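Local coordinates for protein uncharacterized ACR, COG1565 superfamily (Burkholderia thailandensis, PDB 4F3N) that is of unknown function but belongs to the S-adenosylmethionine-dependent methyltransferase superfamily and may methylate protein arginines symmetrically, at residues 119-124 with 365-370; 127-132 with 157-162. One frame throughout, in Å; residues are numbered along the deposited sequence.

Contact 1 (119-124 with 365-370); sequences PLFAQT and RFLLNA
The ring of Phe-121 meets Leu-367 obliquely, its CD1 lying 4.2 Å from Leu-367 CD1, and the two side chains cross at about a right angle. With CG anti to the backbone N (chi1 180°), the ring extends closer to helix 363-369 than the start of the side chain would suggest. Of the leucine's two methyls, CD1 serves the aromatic ring while CD2 turns to Thr-124, 3.6 Å from the threonine CG2; these side chains, too, run crosswise. The same CG2 also touches Ala-370 CB, again at 3.6 Å, so that one methyl meets both a leucine branch and an alanine, approached from two directions roughly at right angles. Within the two segments the backbones are closest here, with Thr-124 CA 6.1 Å from Ala-370 CA.

Thr-124 illustrates how a polar residue can serve an apolar interface. Its hydroxyl turns back on its own helix, where OG1 donates to Leu-120 O at 3.0 Å, and its methyl is left to face Leu-367 and Ala-370. That carbonyl also accepts the helical bond from Thr-124 N; the two donors approach from opposite faces of its plane, with OG1 tilted 25° out of it.

All four touching residues are buried. Ile-372 adds to the packing on Thr-124, and Leu-397 of helix 384-398 to that on Leu-367. Phe-121 also packs on Leu-151 and lies about 4 Å, side chain to side chain, from Asn-214, which binds S-adenosyl-L-homocysteine. The arrangement is thus helix-on-helix packing beside the cofactor site of a Rossmann-like methyltransferase, whose central sheet has the strand order 3-2-1-4-5-7-6.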
# COMPACT_ATOMS: atom_id res chain seq x y z
N PRO A 119 -3.08 -16.71 -3.93
CA PRO A 119 -2.70 -17.69 -4.99
C PRO A 119 -2.97 -17.34 -6.47
O PRO A 119 -2.05 -17.37 -7.26
CB PRO A 119 -3.50 -18.96 -4.62
CG PRO A 119 -3.60 -18.88 -3.13
CD PRO A 119 -3.74 -17.39 -2.80
N LEU A 120 -4.19 -17.03 -6.84
CA LEU A 120 -4.49 -16.75 -8.23
C LEU A 120 -3.82 -15.41 -8.61
O LEU A 120 -3.31 -15.23 -9.72
CB LEU A 120 -5.99 -16.67 -8.40
CG LEU A 120 -6.39 -16.40 -9.81
CD1 LEU A 120 -6.22 -17.66 -10.65
CD2 LEU A 120 -7.83 -15.93 -9.80
N PHE A 121 -3.84 -14.47 -7.67
CA PHE A 121 -3.19 -13.19 -7.84
C PHE A 121 -1.70 -13.35 -8.10
O PHE A 121 -1.18 -12.83 -9.11
CB PHE A 121 -3.47 -12.25 -6.66
CG PHE A 121 -2.81 -10.92 -6.79
CD1 PHE A 121 -3.44 -9.89 -7.48
CD2 PHE A 121 -1.58 -10.69 -6.20
CE1 PHE A 121 -2.84 -8.64 -7.60
CE2 PHE A 121 -0.94 -9.44 -6.32
CZ PHE A 121 -1.58 -8.41 -7.01
N ALA A 122 -1.03 -14.11 -7.24
CA ALA A 122 0.41 -14.32 -7.40
C ALA A 122 0.75 -15.07 -8.70
O ALA A 122 1.74 -14.78 -9.37
CB ALA A 122 0.96 -15.08 -6.19
N GLN A 123 -0.05 -16.08 -9.04
CA GLN A 123 0.16 -16.81 -10.28
C GLN A 123 0.15 -15.88 -11.50
O GLN A 123 0.92 -16.05 -12.42
CB GLN A 123 -0.89 -17.89 -10.47
CG GLN A 123 -0.75 -19.07 -9.55
CD GLN A 123 -1.78 -20.11 -9.94
OE1 GLN A 123 -2.98 -19.92 -9.75
NE2 GLN A 123 -1.32 -21.15 -10.63
N THR A 124 -0.77 -14.93 -11.49
CA THR A 124 -0.89 -14.00 -12.58
C THR A 124 0.21 -12.98 -12.55
O THR A 124 0.80 -12.69 -13.58
CB THR A 124 -2.27 -13.31 -12.55
OG1 THR A 124 -3.27 -14.34 -12.56
CG2 THR A 124 -2.45 -12.37 -13.79
N ARG A 365 -7.36 -4.45 -15.71
CA ARG A 365 -6.73 -4.43 -17.01
C ARG A 365 -5.37 -5.11 -16.91
O ARG A 365 -5.00 -5.87 -17.79
CB ARG A 365 -6.58 -2.98 -17.45
CG ARG A 365 -5.99 -2.78 -18.81
CD ARG A 365 -6.97 -3.19 -19.88
NE ARG A 365 -6.85 -4.58 -20.20
CZ ARG A 365 -7.51 -5.17 -21.18
NH1 ARG A 365 -7.33 -6.47 -21.39
NH2 ARG A 365 -8.38 -4.47 -21.94
N PHE A 366 -4.63 -4.87 -15.82
CA PHE A 366 -3.30 -5.47 -15.64
C PHE A 366 -3.41 -7.01 -15.58
O PHE A 366 -2.69 -7.72 -16.28
CB PHE A 366 -2.69 -4.90 -14.35
CG PHE A 366 -1.32 -5.44 -14.01
CD1 PHE A 366 -0.16 -4.80 -14.48
CD2 PHE A 366 -1.19 -6.53 -13.18
CE1 PHE A 366 1.11 -5.26 -14.10
CE2 PHE A 366 0.07 -6.97 -12.82
CZ PHE A 366 1.22 -6.34 -13.27
N LEU A 367 -4.36 -7.49 -14.76
CA LEU A 367 -4.55 -8.93 -14.54
C LEU A 367 -5.10 -9.59 -15.81
O LEU A 367 -4.66 -10.69 -16.17
CB LEU A 367 -5.44 -9.21 -13.34
CG LEU A 367 -4.86 -8.87 -11.97
CD1 LEU A 367 -5.83 -9.19 -10.82
CD2 LEU A 367 -3.53 -9.62 -11.73
N LEU A 368 -6.04 -8.95 -16.47
CA LEU A 368 -6.50 -9.46 -17.76
C LEU A 368 -5.34 -9.58 -18.79
O LEU A 368 -5.18 -10.61 -19.45
CB LEU A 368 -7.59 -8.57 -18.33
CG LEU A 368 -8.93 -8.74 -17.65
CD1 LEU A 368 -9.83 -7.56 -18.07
CD2 LEU A 368 -9.54 -10.10 -18.02
N ASN A 369 -4.58 -8.50 -18.94
CA ASN A 369 -3.44 -8.48 -19.84
C ASN A 369 -2.40 -9.55 -19.54
O ASN A 369 -1.82 -10.17 -20.47
CB ASN A 369 -2.80 -7.11 -19.82
CG ASN A 369 -3.61 -6.04 -20.55
OD1 ASN A 369 -4.58 -6.33 -21.30
ND2 ASN A 369 -3.22 -4.76 -20.37
N ALA A 370 -2.22 -9.81 -18.26
CA ALA A 370 -1.26 -10.76 -17.75
C ALA A 370 -1.77 -12.20 -17.82
O ALA A 370 -1.01 -13.15 -17.55
CB ALA A 370 -0.90 -10.37 -16.30

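Contact 2 (127-132 with 157-162); sequences RPVAQA and TALAAL
Leu-159 reaches across to helix 118-136 with both of its branches and meets two successive residues there. Its CD2 lies over Ala-130, 3.8 Å from the alanine CB and 3.9 Å from Ala-130 N, while CD1 is 4.1 Å from Val-129 CG1. The leucine and valine side chains cross at about a right angle, and the valine branch in contact is the one anti to its backbone N (chi1 171°); CG1 is nearly equidistant from the two leucine methyls. With only a methyl on Ala-130, the leucine can lie close to the backbone, and within these two segments the backbones are closest here, 6.9 Å between Ala-130 CA and Leu-159 CA.

Helix 118-136 precedes strand 140-144 in the chain and helix 150-161 follows it, a helix–strand–helix order found in the Rossmann-like fold of S-adenosylmethionine-dependent methyltransferases. The glycine-rich turn leading into helix 150-161 is consistent with the one that follows the first strand of that fold.

Toward solvent the packing changes character. Leu-162, just past the helix end, meets the aliphatic part of Arg-127, with CD1 4.1 Å from the arginine CG, the two side chains again crosswise. Beyond that methylene the arginine chain runs extended from CG to NE, and its NH2 forms a long, weak ion pair with Glu-378.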
# COMPACT_ATOMS: atom_id res chain seq x y z
N ARG A 127 3.72 -13.56 -14.14
CA ARG A 127 4.02 -13.36 -15.56
C ARG A 127 4.72 -12.04 -15.92
O ARG A 127 5.84 -12.07 -16.46
CB ARG A 127 2.79 -13.64 -16.40
CG ARG A 127 2.46 -15.12 -16.26
CD ARG A 127 1.14 -15.55 -16.85
NE ARG A 127 0.89 -16.95 -16.48
CZ ARG A 127 -0.04 -17.72 -17.02
NH1 ARG A 127 -0.85 -17.24 -17.97
NH2 ARG A 127 -0.17 -18.99 -16.61
N PRO A 128 4.11 -10.89 -15.58
CA PRO A 128 4.89 -9.65 -15.75
C PRO A 128 6.14 -9.55 -14.89
O PRO A 128 7.11 -8.91 -15.31
CB PRO A 128 3.88 -8.53 -15.42
CG PRO A 128 2.77 -9.21 -14.66
CD PRO A 128 2.74 -10.64 -15.08
N VAL A 129 6.18 -10.15 -13.70
CA VAL A 129 7.41 -10.17 -12.93
C VAL A 129 8.51 -10.90 -13.72
O VAL A 129 9.60 -10.39 -13.88
CB VAL A 129 7.20 -10.76 -11.54
CG1 VAL A 129 8.52 -11.00 -10.78
CG2 VAL A 129 6.32 -9.77 -10.74
N ALA A 130 8.19 -12.06 -14.25
CA ALA A 130 9.18 -12.81 -15.05
C ALA A 130 9.60 -12.02 -16.30
O ALA A 130 10.78 -11.96 -16.67
CB ALA A 130 8.61 -14.19 -15.40
N GLN A 131 8.64 -11.40 -16.97
CA GLN A 131 8.95 -10.59 -18.12
C GLN A 131 9.88 -9.43 -17.78
O GLN A 131 10.78 -9.12 -18.56
CB GLN A 131 7.68 -10.10 -18.83
CG GLN A 131 7.97 -9.55 -20.20
CD GLN A 131 6.71 -9.24 -21.03
OE1 GLN A 131 5.72 -8.77 -20.51
NE2 GLN A 131 6.76 -9.53 -22.34
N ALA A 132 9.69 -8.79 -16.63
CA ALA A 132 10.55 -7.68 -16.22
C ALA A 132 11.95 -8.19 -15.86
O ALA A 132 12.94 -7.53 -16.21
CB ALA A 132 9.93 -6.91 -15.06
N THR A 157 6.60 -19.64 -5.69
CA THR A 157 6.14 -20.89 -6.26
C THR A 157 5.77 -20.76 -7.75
O THR A 157 6.18 -21.57 -8.64
CB THR A 157 4.93 -21.43 -5.45
OG1 THR A 157 5.40 -21.73 -4.13
CG2 THR A 157 4.42 -22.74 -6.03
N ALA A 158 5.08 -19.68 -8.06
CA ALA A 158 4.62 -19.49 -9.43
C ALA A 158 5.79 -19.20 -10.36
O ALA A 158 5.82 -19.72 -11.50
CB ALA A 158 3.56 -18.40 -9.52
N LEU A 159 6.72 -18.35 -9.93
CA LEU A 159 7.89 -18.09 -10.76
C LEU A 159 8.69 -19.38 -11.04
O LEU A 159 9.09 -19.65 -12.18
CB LEU A 159 8.80 -17.04 -10.15
CG LEU A 159 8.32 -15.58 -10.23
CD1 LEU A 159 9.11 -14.73 -9.20
CD2 LEU A 159 8.39 -15.03 -11.66
N ALA A 160 8.93 -20.14 -9.99
CA ALA A 160 9.67 -21.42 -10.14
C ALA A 160 8.95 -22.35 -11.09
O ALA A 160 9.58 -23.02 -11.93
CB ALA A 160 9.85 -22.08 -8.79
N ALA A 161 7.62 -22.42 -10.97
CA ALA A 161 6.81 -23.29 -11.86
C ALA A 161 6.93 -22.90 -13.34
O ALA A 161 6.79 -23.76 -14.21
CB ALA A 161 5.33 -23.32 -11.41
N LEU A 162 7.12 -21.61 -13.60
CA LEU A 162 7.33 -21.01 -14.92
C LEU A 162 8.80 -21.04 -15.39
O LEU A 162 9.10 -20.57 -16.48
CB LEU A 162 6.84 -19.54 -14.94
CG LEU A 162 5.34 -19.42 -14.83
CD1 LEU A 162 4.94 -17.96 -14.60
CD2 LEU A 162 4.61 -20.03 -16.04

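How the contacts relate
Helix 118-136 supplies one side of both contacts, and their centres are about 11 Å apart. Contact 1 is wholly buried and joins its earlier turns to a helix distant in sequence, close to the cofactor site; contact 2 is local in the chain and only partly buried, grading from the buried Leu-159 and Val-129 to the exposed Leu-162 against an arginine methylene. Both are apolar, but aromatic and threonine groups occur in the first and a charged chain in the second. They adjoin directly: Phe-366 CZ packs 3.5 Å from Pro-128 CG, and Gln-123 CA lies 3.8 Å from Ala-158 CB, so each partner helix also touches the other contact's share of helix 118-136.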